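Local coordinates for protein response regulator ChrA (Corynebacterium diphtheriae, PDB 4YN8) that probably binds DNA as the response regulator of a haem-sensing two-component system, pairing a magnesium-binding receiver domain with a LuxR-type helix-turn-helix domain, at residues 9-14 / 51-56; 39-44 / 58-63; 148-153 / 176-181. The protein carries 1 engineered substitution. All coordinates share one frame; numbering follows the deposited sequence.

Contact 1. Residues 9-14 / 51-56; sequences MLIDDH and VVTDIQ. With MG (magnesium ion), chain F; SO4 (sulfate ion), chain B.
In the conformer given for Asp54, one of two, the carboxylates of Asp12 and Asp54 stack with their planes 28° apart, bridged by a magnesium ion through OD1 of each. The His14 ring completes the group: its ND1 edge is turned to the metal, with Asp54 OD2 near the ring plane beyond, and Asp13 CB sits above one face, toward the rim. This is the acidic pocket of a CheY-like receiver domain, at the C-terminal ends of neighbouring parallel strands; Asp54 occupies the position of the usual phosphoacceptor. Asp12 OD1 reaches the magnesium ion at 2.1 Å. Asp54 OD1 binds it at 2.3 Å, and His14 ND1 and two waters add to the shell; a third water is doubtful beside this Asp54 conformer. Lys103 also donates to Asp54 OD1. Nearby, a sulfate probably from the crystallisation liquor accepts from Gln56 N through O3 and from Ile55 N through O4, both at 3.1 Å, and is also held by Thr81, Thr85 and Lys103, a placing consistent with a phosphoryl site. Behind the pocket, Val52 N donates to Met9 O and Ile11 N to Val52 O, both at 2.8 Å, and Asp54 N donates to Ile11 O. Leu10 CD1 meets Val52 CG1 on one sheet face; Ile11 CD1 meets Val51 CG1 on the other. With CG opposite its own backbone N (chi1 -173°), the Asp12 carboxylate closes an Asx turn, in which His14 N approaches OD1 at 2.8 Å from 39° above the carboxylate plane.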
ATOM      1  N   MET A   9       7.803   7.627  20.605  1.00  8.79           N
ATOM      2  CA  MET A   9       6.388   7.950  20.459  1.00  8.96           C
ATOM      3  C   MET A   9       5.720   6.876  19.627  1.00  8.18           C
ATOM      4  O   MET A   9       6.167   6.588  18.539  1.00  7.53           O
ATOM      5  CB  MET A   9       6.136   9.289  19.802  1.00 10.81           C
ATOM      6  CG  MET A   9       4.636   9.601  19.635  1.00 13.68           C
ATOM      7  SD  MET A   9       4.440  11.376  19.301  1.00 21.56           S
ATOM      8  CE  MET A   9       2.843  11.675  20.021  1.00 25.15           C
ATOM      9  N   LEU A  10       4.673   6.295  20.180  1.00  7.93           N
ATOM     10  CA  LEU A  10       3.994   5.145  19.578  1.00  8.29           C
ATOM     11  C   LEU A  10       2.624   5.585  19.145  1.00  8.35           C
ATOM     12  O   LEU A  10       1.849   6.072  19.969  1.00  8.77           O
ATOM     13  CB  LEU A  10       3.855   4.052  20.630  1.00  8.79           C
ATOM     14  CG  LEU A  10       3.025   2.829  20.229  1.00  9.14           C
ATOM     15  CD1 LEU A  10       3.728   2.143  19.084  1.00  9.56           C
ATOM     16  CD2 LEU A  10       2.931   1.924  21.430  1.00  9.94           C
ATOM     17  N   ILE A  11       2.303   5.371  17.879  1.00  8.83           N
ATOM     18  CA  ILE A  11       1.092   5.909  17.253  1.00  8.44           C
ATOM     19  C   ILE A  11       0.325   4.760  16.611  1.00  9.35           C
ATOM     20  O   ILE A  11       0.897   3.990  15.820  1.00  9.44           O
ATOM     21  CB  ILE A  11       1.465   6.935  16.203  1.00  8.92           C
ATOM     22  CG1 ILE A  11       2.364   7.995  16.842  1.00  9.76           C
ATOM     23  CG2 ILE A  11       0.208   7.591  15.613  1.00  8.96           C
ATOM     24  CD1 ILE A  11       2.638   9.190  15.956  1.00 10.72           C
ATOM     25  N   ASP A  12      -0.943   4.624  16.986  1.00  8.77           N
ATOM     26  CA  ASP A  12      -1.817   3.583  16.433  1.00 10.31           C
ATOM     27  C   ASP A  12      -3.225   3.967  16.826  1.00  9.56           C
ATOM     28  O   ASP A  12      -3.463   4.313  17.988  1.00 10.03           O
ATOM     29  CB  ASP A  12      -1.446   2.219  17.054  1.00 11.66           C
ATOM     30  CG  ASP A  12      -2.169   1.043  16.426  1.00 13.95           C
ATOM     31  OD1 ASP A  12      -3.334   1.133  15.954  1.00 13.07           O
ATOM     32  OD2 ASP A  12      -1.506  -0.020  16.425  1.00 19.76           O
ATOM     33  N   ASP A  13      -4.149   3.834  15.889  1.00 10.22           N
ATOM     34  CA  ASP A  13      -5.547   4.209  16.152  0.50 11.11           C
ATOM     35  C   ASP A  13      -6.309   3.181  16.959  1.00 11.87           C
ATOM     36  O   ASP A  13      -7.470   3.447  17.390  1.00 11.81           O
ATOM     37  CB  ASP A  13      -6.284   4.440  14.855  0.50 11.41           C
ATOM     38  CG  ASP A  13      -7.667   5.059  15.071  0.50 13.18           C
ATOM     39  OD1 ASP A  13      -7.770   6.033  15.848  0.50 12.30           O
ATOM     40  OD2 ASP A  13      -8.615   4.554  14.444  0.50 14.59           O
ATOM     41  N   HIS A  14      -5.714   2.017  17.135  1.00 12.45           N
ATOM     42  CA  HIS A  14      -6.339   0.877  17.827  1.00 12.89           C
ATOM     43  C   HIS A  14      -5.737   0.614  19.153  1.00 11.63           C
ATOM     44  O   HIS A  14      -4.691  -0.004  19.240  1.00 11.62           O
ATOM     45  CB  HIS A  14      -6.286  -0.348  16.890  1.00 14.48           C
ATOM     46  CG  HIS A  14      -6.836  -0.043  15.556  1.00 15.94           C
ATOM     47  ND1 HIS A  14      -6.046   0.301  14.460  1.00 20.00           N
ATOM     48  CD2 HIS A  14      -8.107   0.152  15.182  1.00 16.68           C
ATOM     49  CE1 HIS A  14      -6.844   0.643  13.465  1.00 19.02           C
ATOM     50  NE2 HIS A  14      -8.092   0.580  13.892  1.00 17.98           N
ATOM     51  N   VAL A  51       9.789   7.752  16.187  1.00  7.03           N
ATOM     52  CA  VAL A  51       8.370   7.577  16.069  1.00  7.11           C
ATOM     53  C   VAL A  51       8.065   6.191  15.511  1.00  7.43           C
ATOM     54  O   VAL A  51       8.608   5.821  14.432  1.00  8.12           O
ATOM     55  CB  VAL A  51       7.727   8.651  15.159  1.00  7.51           C
ATOM     56  CG1 VAL A  51       6.276   8.344  14.891  1.00  7.72           C
ATOM     57  CG2 VAL A  51       7.871  10.042  15.748  1.00  7.48           C
ATOM     58  N   VAL A  52       7.245   5.452  16.231  1.00  7.44           N
ATOM     59  CA  VAL A  52       6.823   4.122  15.798  1.00  7.53           C
ATOM     60  C   VAL A  52       5.348   4.241  15.460  1.00  8.55           C
ATOM     61  O   VAL A  52       4.527   4.541  16.327  1.00  9.29           O
ATOM     62  CB  VAL A  52       7.077   3.072  16.888  1.00  7.84           C
ATOM     63  CG1 VAL A  52       6.549   1.702  16.479  1.00  8.29           C
ATOM     64  CG2 VAL A  52       8.565   3.011  17.233  1.00  8.20           C
ATOM     65  N   THR A  53       4.991   3.998  14.192  1.00  8.69           N
ATOM     66  CA  THR A  53       3.621   4.268  13.743  1.00  9.36           C
ATOM     67  C   THR A  53       3.060   3.152  12.859  1.00  9.80           C
ATOM     68  O   THR A  53       3.811   2.498  12.212  1.00 10.75           O
ATOM     69  CB  THR A  53       3.521   5.608  12.957  1.00  9.93           C
ATOM     70  OG1 THR A  53       2.115   5.930  12.698  1.00 11.20           O
ATOM     71  CG2 THR A  53       4.230   5.597  11.660  1.00 11.08           C
ATOM     72  N   ASP A  54       1.747   2.957  13.044  1.00 10.39           N
ATOM     73  CA  ASP A  54       0.754   2.301  12.187  0.52 12.13           C
ATOM     74  C   ASP A  54       0.594   2.988  10.835  1.00 11.47           C
ATOM     75  O   ASP A  54       0.940   4.169  10.699  1.00  9.89           O
ATOM     76  CB  ASP A  54      -0.598   2.612  12.995  0.52 12.43           C
ATOM     77  CG  ASP A  54      -1.663   1.694  12.757  0.52 15.21           C
ATOM     78  OD1 ASP A  54      -1.588   0.485  13.171  0.52 19.88           O
ATOM     79  OD2 ASP A  54      -2.680   2.182  12.240  0.52 15.60           O
ATOM     80  N   ILE A  55      -0.025   2.317   9.840  1.00 10.76           N
ATOM     81  CA  ILE A  55      -0.405   2.983   8.612  1.00 11.51           C
ATOM     82  C   ILE A  55      -1.846   3.535   8.675  1.00 13.22           C
ATOM     83  O   ILE A  55      -2.060   4.746   8.524  1.00 14.65           O
ATOM     84  CB  ILE A  55      -0.283   2.047   7.379  1.00 11.50           C
ATOM     85  CG1 ILE A  55       1.093   1.424   7.297  1.00 12.17           C
ATOM     86  CG2 ILE A  55      -0.733   2.772   6.133  1.00 11.88           C
ATOM     87  CD1 ILE A  55       1.199   0.365   6.213  1.00 13.06           C
ATOM     88  N   GLN A  56      -2.818   2.668   8.941  1.00 14.66           N
ATOM     89  CA  GLN A  56      -4.258   2.972   8.856  0.50 15.37           C
ATOM     90  C   GLN A  56      -4.780   3.768  10.019  1.00 15.40           C
ATOM     91  O   GLN A  56      -5.059   3.193  11.020  1.00 14.66           O
ATOM     92  CB  GLN A  56      -5.032   1.642   8.897  0.50 16.28           C
ATOM     93  CG  GLN A  56      -4.634   0.683   7.822  0.50 17.01           C
ATOM     94  CD  GLN A  56      -5.589  -0.487   7.740  0.50 16.88           C
ATOM     95  OE1 GLN A  56      -5.304  -1.609   8.223  0.50 15.40           O
ATOM     96  NE2 GLN A  56      -6.748  -0.215   7.168  0.50 17.23           N
TER
HETATM   97 MG    MG F 204      -3.697   0.295  14.034  1.00 18.98          MG
HETATM   98  S   SO4 B 200      -1.720  -1.250   9.587  0.89 25.27           S
HETATM   99  O1  SO4 B 200      -1.604  -2.477  10.397  0.89 23.34           O
HETATM  100  O2  SO4 B 200      -2.470  -1.554   8.367  0.89 34.22           O
HETATM  101  O3  SO4 B 200      -2.402  -0.088  10.211  0.89 27.99           O
HETATM  102  O4  SO4 B 200      -0.326  -0.750   9.194  0.89 27.38           O
HETATM  103  O   HOH W   1      -4.036  -0.505  12.237  1.00 17.47           O
HETATM  104  O   HOH W   2      -3.726   2.418  13.479  0.50  5.31           O
HETATM  105  O   HOH W   3      -3.293  -1.357  15.192  1.00 18.37           O

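Contact 2. Residues 39-44 / 58-63; sequences DGSNIN and PGTDGI
Loop 39-44 and the turn before helix 62-72 come together at Gly40 and Thr60, whose CA atoms are 4.8 Å apart. A single backbone bond joins them, Gly40 N to Thr60 O at 3.0 Å, with the donor tilted 26° out of the carbonyl plane. Before it, the chain turns sharply at Gly59, whose positive phi and strongly negative psi are a conformation that calls for glycine. Thr60 carries most of the side-chain contact. Asp39 and Ser41 each have two deposited conformers, and what follows holds for the ones given. The two branches of Thr60 divide the work: CG2 lies against the Gly40 peptide, 3.6 Å from Gly40 O, while OG1, set beside its own backbone N (chi1 -58°), meets Ser41 OG at 2.8 Å in a hydrogen bond that either hydroxyl could donate. Asp39 CB is 3.3 Å from Pro58 O. Asp39 OD1 receives Ser41 N at 2.8 Å, nearly straight along the C-O bond, an Asx turn in the loop that meets Thr60. The Pro58 side chain is about 8 Å from the magnesium ion. The region 58-63 then leads through the N-cap Asp61, whose OD1 accepts from Thr64 N, into helix 62-72: a capped strand-to-helix loop at the rim of the receiver domain's metal site.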
ATOM      1  N   ASP A  39      -3.431   9.170  16.074  1.00 11.11           N
ATOM      2  CA  ASP A  39      -3.191   9.507  14.674  0.50 11.67           C
ATOM      3  C   ASP A  39      -2.006  10.471  14.583  1.00 10.63           C
ATOM      4  O   ASP A  39      -1.413  10.788  15.587  1.00  9.76           O
ATOM      5  CB  ASP A  39      -4.431  10.108  14.026  0.50 12.90           C
ATOM      6  CG  ASP A  39      -4.869  11.374  14.680  0.50 14.45           C
ATOM      7  OD1 ASP A  39      -4.120  12.386  14.626  0.50 14.77           O
ATOM      8  OD2 ASP A  39      -6.030  11.337  15.157  0.50 17.00           O
ATOM      9  N   GLY A  40      -1.674  10.911  13.377  1.00 10.91           N
ATOM     10  CA  GLY A  40      -0.493  11.710  13.177  1.00 11.93           C
ATOM     11  C   GLY A  40      -0.686  13.216  13.199  1.00 12.80           C
ATOM     12  O   GLY A  40       0.185  13.937  12.750  1.00 13.37           O
ATOM     13  N   SER A  41      -1.830  13.683  13.637  1.00 12.59           N
ATOM     14  CA  SER A  41      -2.159  15.116  13.622  0.50 12.13           C
ATOM     15  C   SER A  41      -1.546  15.877  14.789  1.00 13.38           C
ATOM     16  O   SER A  41      -1.528  15.381  15.936  1.00 11.92           O
ATOM     17  CB  SER A  41      -3.681  15.290  13.661  0.50 12.04           C
ATOM     18  OG  SER A  41      -4.294  14.674  12.547  0.50 11.07           O
ATOM     19  N   ASN A  42      -1.062  17.088  14.526  1.00 13.70           N
ATOM     20  CA  ASN A  42      -0.569  18.013  15.609  1.00 15.09           C
ATOM     21  C   ASN A  42       0.553  17.515  16.499  1.00 16.41           C
ATOM     22  O   ASN A  42       0.630  17.918  17.657  1.00 20.03           O
ATOM     23  CB  ASN A  42      -1.726  18.461  16.562  1.00 15.26           C
ATOM     24  CG  ASN A  42      -2.982  18.762  15.848  1.00 15.07           C
ATOM     25  OD1 ASN A  42      -4.020  18.064  16.100  1.00 19.67           O
ATOM     26  ND2 ASN A  42      -2.938  19.722  14.890  1.00 11.93           N
ATOM     27  N   ILE A  43       1.355  16.560  16.034  1.00 16.44           N
ATOM     28  CA  ILE A  43       2.277  15.848  16.870  1.00 16.96           C
ATOM     29  C   ILE A  43       3.466  16.775  17.223  1.00 15.63           C
ATOM     30  O   ILE A  43       4.128  17.412  16.344  1.00 13.81           O
ATOM     31  CB  ILE A  43       2.885  14.606  16.164  1.00 20.22           C
ATOM     32  CG1 ILE A  43       1.857  13.503  15.827  1.00 21.75           C
ATOM     33  CG2 ILE A  43       4.069  14.073  16.979  1.00 22.30           C
ATOM     34  CD1 ILE A  43       1.147  12.864  16.981  1.00 23.50           C
ATOM     35  N   ASN A  44       3.757  16.792  18.517  1.00 14.57           N
ATOM     36  CA  ASN A  44       4.924  17.484  19.065  1.00 13.33           C
ATOM     37  C   ASN A  44       6.028  16.466  19.274  1.00 11.98           C
ATOM     38  O   ASN A  44       5.851  15.549  20.038  1.00 11.06           O
ATOM     39  CB  ASN A  44       4.558  18.142  20.390  1.00 14.06           C
ATOM     40  CG  ASN A  44       5.660  18.976  20.920  1.00 15.66           C
ATOM     41  OD1 ASN A  44       6.781  18.544  20.908  1.00 15.08           O
ATOM     42  ND2 ASN A  44       5.352  20.183  21.438  1.00 16.66           N
ATOM     43  N   PRO A  58      -7.387   7.404  11.014  1.00 20.35           N
ATOM     44  CA  PRO A  58      -8.206   8.486  10.488  1.00 19.63           C
ATOM     45  C   PRO A  58      -7.504   9.823  10.710  1.00 20.25           C
ATOM     46  O   PRO A  58      -6.667   9.979  11.610  1.00 22.83           O
ATOM     47  CB  PRO A  58      -9.476   8.365  11.360  1.00 21.25           C
ATOM     48  CG  PRO A  58      -8.917   8.127  12.721  1.00 23.62           C
ATOM     49  CD  PRO A  58      -7.734   7.146  12.438  1.00 23.17           C
ATOM     50  N   GLY A  59      -7.820  10.809   9.902  1.00 18.36           N
ATOM     51  CA  GLY A  59      -7.226  12.110  10.051  1.00 19.58           C
ATOM     52  C   GLY A  59      -5.895  12.126   9.358  1.00 20.06           C
ATOM     53  O   GLY A  59      -5.835  12.346   8.163  1.00 28.62           O
ATOM     54  N   THR A  60      -4.810  11.953  10.086  1.00 15.72           N
ATOM     55  CA  THR A  60      -3.491  11.896   9.471  1.00 13.16           C
ATOM     56  C   THR A  60      -2.985  10.494   9.638  1.00 12.68           C
ATOM     57  O   THR A  60      -2.792  10.030  10.768  1.00 11.35           O
ATOM     58  CB  THR A  60      -2.501  12.878  10.158  1.00 14.60           C
ATOM     59  OG1 THR A  60      -3.041  14.212  10.066  1.00 16.10           O
ATOM     60  CG2 THR A  60      -1.132  12.848   9.554  1.00 14.40           C
ATOM     61  N   ASP A  61      -2.830   9.796   8.520  1.00 11.93           N
ATOM     62  CA  ASP A  61      -2.381   8.422   8.555  1.00 12.23           C
ATOM     63  C   ASP A  61      -0.839   8.358   8.617  1.00 10.36           C
ATOM     64  O   ASP A  61      -0.157   9.366   8.624  1.00 10.05           O
ATOM     65  CB  ASP A  61      -2.983   7.588   7.399  1.00 13.03           C
ATOM     66  CG  ASP A  61      -2.451   7.956   6.027  1.00 16.12           C
ATOM     67  OD1 ASP A  61      -1.376   8.557   5.877  1.00 15.24           O
ATOM     68  OD2 ASP A  61      -3.117   7.554   5.011  1.00 20.17           O
ATOM     69  N   GLY A  62      -0.309   7.152   8.749  1.00  9.36           N
ATOM     70  CA  GLY A  62       1.124   6.964   8.968  1.00  9.42           C
ATOM     71  C   GLY A  62       1.924   7.328   7.714  1.00  9.84           C
ATOM     72  O   GLY A  62       3.116   7.693   7.818  1.00 10.63           O
ATOM     73  N   ILE A  63       1.325   7.201   6.527  1.00  9.46           N
ATOM     74  CA  ILE A  63       2.005   7.611   5.279  1.00 10.04           C
ATOM     75  C   ILE A  63       2.215   9.149   5.252  1.00 10.65           C
ATOM     76  O   ILE A  63       3.332   9.660   5.051  1.00 11.07           O
ATOM     77  CB  ILE A  63       1.179   7.162   4.080  1.00 11.72           C
ATOM     78  CG1 ILE A  63       1.069   5.647   4.078  1.00 12.44           C
ATOM     79  CG2 ILE A  63       1.772   7.656   2.757  1.00 12.87           C
ATOM     80  CD1 ILE A  63      -0.114   5.156   3.270  1.00 13.14           C
TER

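Contact 3. Residues 148-153 / 176-181; sequences IEILQN and THLVHI
His177 is the first residue of 176-181 to meet the other helix. Its CB receives Ile150 CD1 at 3.5 Å, and the same methyl lies 3.7 Å from the ring carbon CD2, the two side chains crossing at about a right angle. The isoleucine branch arriving here is CG1, set beside its own backbone N (chi1 -75°), which leaves CG2 for the next partners. Leu178 follows, its CD2 touching Ile150 CG2 at 3.7 Å. One turn after His177, Ile181 points toward helix 145-155 and uses two branches: CD1 comes to Ile150 CG2 at 4.0 Å, while CG2 fits against Leu151 CD2 at 3.8 Å, where the side chains run past one another in opposite directions. Ile150 thus touches three residues of the second helix. The local axes cross at -94° and approach to 10.6 Å. Helix 171-185 probably corresponds to the recognition helix, as in LuxR-type domains, here seated on the first helix of that domain, while Leu167 of helix 160-167 also packs on Ile150. Beyond the apolar patch, His180 ND1 is hydrogen-bonded to Glu147 of helix 145-155. Between the two segments themselves, methyl groups and the side of one histidine do all the touching, so the contact is apolar and carries no directional bond.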
ATOM      1  N   ILE A 148     -13.068 -11.379 -26.484  1.00  9.73           N
ATOM      2  CA  ILE A 148     -12.426 -11.664 -27.777  1.00 10.45           C
ATOM      3  C   ILE A 148     -13.416 -11.472 -28.916  1.00 11.32           C
ATOM      4  O   ILE A 148     -13.109 -10.850 -29.935  1.00 11.24           O
ATOM      5  CB  ILE A 148     -11.872 -13.101 -27.819  1.00 10.75           C
ATOM      6  CG1 ILE A 148     -10.733 -13.306 -26.802  1.00 11.87           C
ATOM      7  CG2 ILE A 148     -11.481 -13.485 -29.248  1.00 11.49           C
ATOM      8  CD1 ILE A 148      -9.597 -12.313 -26.945  1.00 14.11           C
ATOM      9  N   GLU A 149     -14.651 -11.938 -28.702  1.00 11.52           N
ATOM     10  CA  GLU A 149     -15.710 -11.770 -29.679  1.00 12.35           C
ATOM     11  C   GLU A 149     -15.997 -10.344 -29.925  1.00 11.40           C
ATOM     12  O   GLU A 149     -16.152  -9.914 -31.084  1.00 11.89           O
ATOM     13  CB  GLU A 149     -17.003 -12.433 -29.156  1.00 14.16           C
ATOM     14  CG  GLU A 149     -18.141 -12.460 -30.140  1.00 17.26           C
ATOM     15  CD  GLU A 149     -19.384 -13.152 -29.546  1.00 21.89           C
ATOM     16  OE1 GLU A 149     -19.608 -13.063 -28.303  1.00 22.07           O
ATOM     17  OE2 GLU A 149     -20.149 -13.746 -30.320  1.00 24.61           O
ATOM     18  N   ILE A 150     -16.055  -9.534 -28.869  1.00 11.13           N
ATOM     19  CA  ILE A 150     -16.265  -8.121 -29.081  1.00 10.76           C
ATOM     20  C   ILE A 150     -15.127  -7.500 -29.885  1.00 11.47           C
ATOM     21  O   ILE A 150     -15.386  -6.676 -30.782  1.00 11.08           O
ATOM     22  CB  ILE A 150     -16.457  -7.398 -27.725  1.00 11.42           C
ATOM     23  CG1 ILE A 150     -17.876  -7.712 -27.190  1.00 12.59           C
ATOM     24  CG2 ILE A 150     -16.299  -5.914 -27.840  1.00 11.27           C
ATOM     25  CD1 ILE A 150     -18.062  -7.287 -25.767  1.00 13.41           C
ATOM     26  N   LEU A 151     -13.893  -7.818 -29.511  1.00 11.18           N
ATOM     27  CA  LEU A 151     -12.731  -7.262 -30.292  1.00 12.14           C
ATOM     28  C   LEU A 151     -12.775  -7.648 -31.768  1.00 11.74           C
ATOM     29  O   LEU A 151     -12.520  -6.784 -32.656  1.00 12.86           O
ATOM     30  CB  LEU A 151     -11.425  -7.679 -29.651  1.00 12.38           C
ATOM     31  CG  LEU A 151     -11.105  -6.940 -28.372  1.00 13.72           C
ATOM     32  CD1 LEU A 151     -10.076  -7.779 -27.609  1.00 14.48           C
ATOM     33  CD2 LEU A 151     -10.582  -5.534 -28.646  1.00 14.72           C
ATOM     34  N   GLN A 152     -13.103  -8.897 -32.051  1.00 12.42           N
ATOM     35  CA  GLN A 152     -13.167  -9.399 -33.451  1.00 13.01           C
ATOM     36  C   GLN A 152     -14.222  -8.616 -34.221  1.00 14.78           C
ATOM     37  O   GLN A 152     -14.050  -8.290 -35.414  1.00 15.41           O
ATOM     38  CB  GLN A 152     -13.462 -10.872 -33.475  1.00 13.53           C
ATOM     39  CG  GLN A 152     -12.268 -11.678 -33.008  1.00 13.44           C
ATOM     40  CD  GLN A 152     -12.525 -13.121 -32.834  1.00 14.62           C
ATOM     41  OE1 GLN A 152     -13.643 -13.552 -32.494  1.00 15.23           O
ATOM     42  NE2 GLN A 152     -11.542 -13.914 -33.168  1.00 15.08           N
ATOM     43  N   ASN A 153     -15.334  -8.294 -33.559  1.00 14.70           N
ATOM     44  CA  ASN A 153     -16.338  -7.444 -34.226  1.00 16.09           C
ATOM     45  C   ASN A 153     -15.992  -5.966 -34.291  1.00 16.68           C
ATOM     46  O   ASN A 153     -16.337  -5.288 -35.294  1.00 18.02           O
ATOM     47  CB  ASN A 153     -17.732  -7.694 -33.596  1.00 15.81           C
ATOM     48  CG  ASN A 153     -18.283  -9.058 -33.946  1.00 18.20           C
ATOM     49  OD1 ASN A 153     -18.112 -10.058 -33.234  1.00 19.38           O
ATOM     50  ND2 ASN A 153     -18.889  -9.128 -35.072  1.00 18.49           N
ATOM     51  N   THR A 176     -19.720  -1.661 -20.909  1.00 18.10           N
ATOM     52  CA  THR A 176     -19.044  -2.211 -19.743  1.00 19.42           C
ATOM     53  C   THR A 176     -17.895  -3.145 -20.117  1.00 18.76           C
ATOM     54  O   THR A 176     -16.815  -3.084 -19.519  1.00 18.16           O
ATOM     55  CB  THR A 176     -20.051  -2.912 -18.846  1.00 22.61           C
ATOM     56  OG1 THR A 176     -20.997  -1.903 -18.431  1.00 23.20           O
ATOM     57  CG2 THR A 176     -19.382  -3.505 -17.660  1.00 25.18           C
ATOM     58  N   HIS A 177     -18.140  -4.019 -21.091  1.00 16.26           N
ATOM     59  CA  HIS A 177     -17.105  -4.905 -21.585  1.00 16.53           C
ATOM     60  C   HIS A 177     -15.971  -4.092 -22.174  1.00 15.64           C
ATOM     61  O   HIS A 177     -14.822  -4.459 -21.966  1.00 16.95           O
ATOM     62  CB  HIS A 177     -17.623  -5.855 -22.649  1.00 15.94           C
ATOM     63  CG  HIS A 177     -18.483  -6.968 -22.132  1.00 17.36           C
ATOM     64  ND1 HIS A 177     -18.079  -7.848 -21.146  1.00 19.46           N
ATOM     65  CD2 HIS A 177     -19.723  -7.367 -22.502  1.00 18.54           C
ATOM     66  CE1 HIS A 177     -19.033  -8.740 -20.927  1.00 19.85           C
ATOM     67  NE2 HIS A 177     -20.050  -8.457 -21.725  1.00 19.69           N
ATOM     68  N   LEU A 178     -16.285  -3.087 -22.972  1.00 14.49           N
ATOM     69  CA  LEU A 178     -15.230  -2.246 -23.577  1.00 15.12           C
ATOM     70  C   LEU A 178     -14.388  -1.593 -22.506  1.00 17.59           C
ATOM     71  O   LEU A 178     -13.141  -1.524 -22.636  1.00 16.83           O
ATOM     72  CB  LEU A 178     -15.764  -1.206 -24.550  1.00 15.74           C
ATOM     73  CG  LEU A 178     -16.378  -1.758 -25.827  1.00 16.24           C
ATOM     74  CD1 LEU A 178     -17.032  -0.629 -26.595  1.00 17.67           C
ATOM     75  CD2 LEU A 178     -15.336  -2.524 -26.636  1.00 16.13           C
ATOM     76  N   VAL A 179     -15.017  -1.106 -21.436  1.00 18.13           N
ATOM     77  CA  VAL A 179     -14.198  -0.540 -20.327  1.00 20.06           C
ATOM     78  C   VAL A 179     -13.170  -1.540 -19.810  1.00 17.18           C
ATOM     79  O   VAL A 179     -11.964  -1.190 -19.654  1.00 19.57           O
ATOM     80  CB  VAL A 179     -15.074   0.036 -19.154  1.00 21.52           C
ATOM     81  CG1 VAL A 179     -14.206   0.358 -17.948  1.00 22.97           C
ATOM     82  CG2 VAL A 179     -15.826   1.256 -19.639  1.00 22.84           C
ATOM     83  N   HIS A 180     -13.590  -2.783 -19.623  1.00 16.74           N
ATOM     84  CA  HIS A 180     -12.711  -3.767 -19.063  0.50 18.12           C
ATOM     85  C   HIS A 180     -11.640  -4.131 -20.076  1.00 17.44           C
ATOM     86  O   HIS A 180     -10.480  -4.284 -19.715  1.00 17.18           O
ATOM     87  CB  HIS A 180     -13.446  -5.012 -18.649  0.50 18.00           C
ATOM     88  CG  HIS A 180     -12.617  -5.930 -17.812  0.50 20.55           C
ATOM     89  ND1 HIS A 180     -12.350  -7.233 -18.177  0.50 20.72           N
ATOM     90  CD2 HIS A 180     -11.974  -5.729 -16.633  0.50 21.14           C
ATOM     91  CE1 HIS A 180     -11.604  -7.803 -17.249  0.50 21.41           C
ATOM     92  NE2 HIS A 180     -11.350  -6.908 -16.308  0.50 21.84           N
ATOM     93  N   ILE A 181     -12.037  -4.238 -21.347  1.00 14.24           N
ATOM     94  CA  ILE A 181     -11.065  -4.618 -22.392  1.00 14.45           C
ATOM     95  C   ILE A 181      -9.988  -3.546 -22.515  1.00 14.92           C
ATOM     96  O   ILE A 181      -8.761  -3.874 -22.594  1.00 15.42           O
ATOM     97  CB  ILE A 181     -11.809  -4.819 -23.755  1.00 13.82           C
ATOM     98  CG1 ILE A 181     -12.629  -6.092 -23.762  1.00 14.71           C
ATOM     99  CG2 ILE A 181     -10.836  -4.802 -24.920  1.00 14.98           C
ATOM    100  CD1 ILE A 181     -13.767  -6.091 -24.774  1.00 15.77           C
TER

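Overall arrangement
Contacts 1 and 2 belong to the receiver domain, their centres 9 Å apart, and their segments alternate along the chain. Contact 1 joins strands 6-11 and 50-53 inside the parallel sheet; contact 2 ties the loop after strand 31-37 to the turn that leads from strand 50-53 into helix 62-72. They touch directly, Ile55 O probably accepting from Gly62 N at 3.0 Å and Asp13 packing on Pro58. Contact 3 comes later in the chain, about 45 Å from contact 1 between centres, in the all-helical LuxR-type domain. The metal site and the probable DNA-reading helix thus sit in separate domains, with nearest atoms of contacts 1 and 3 about 25 Å apart.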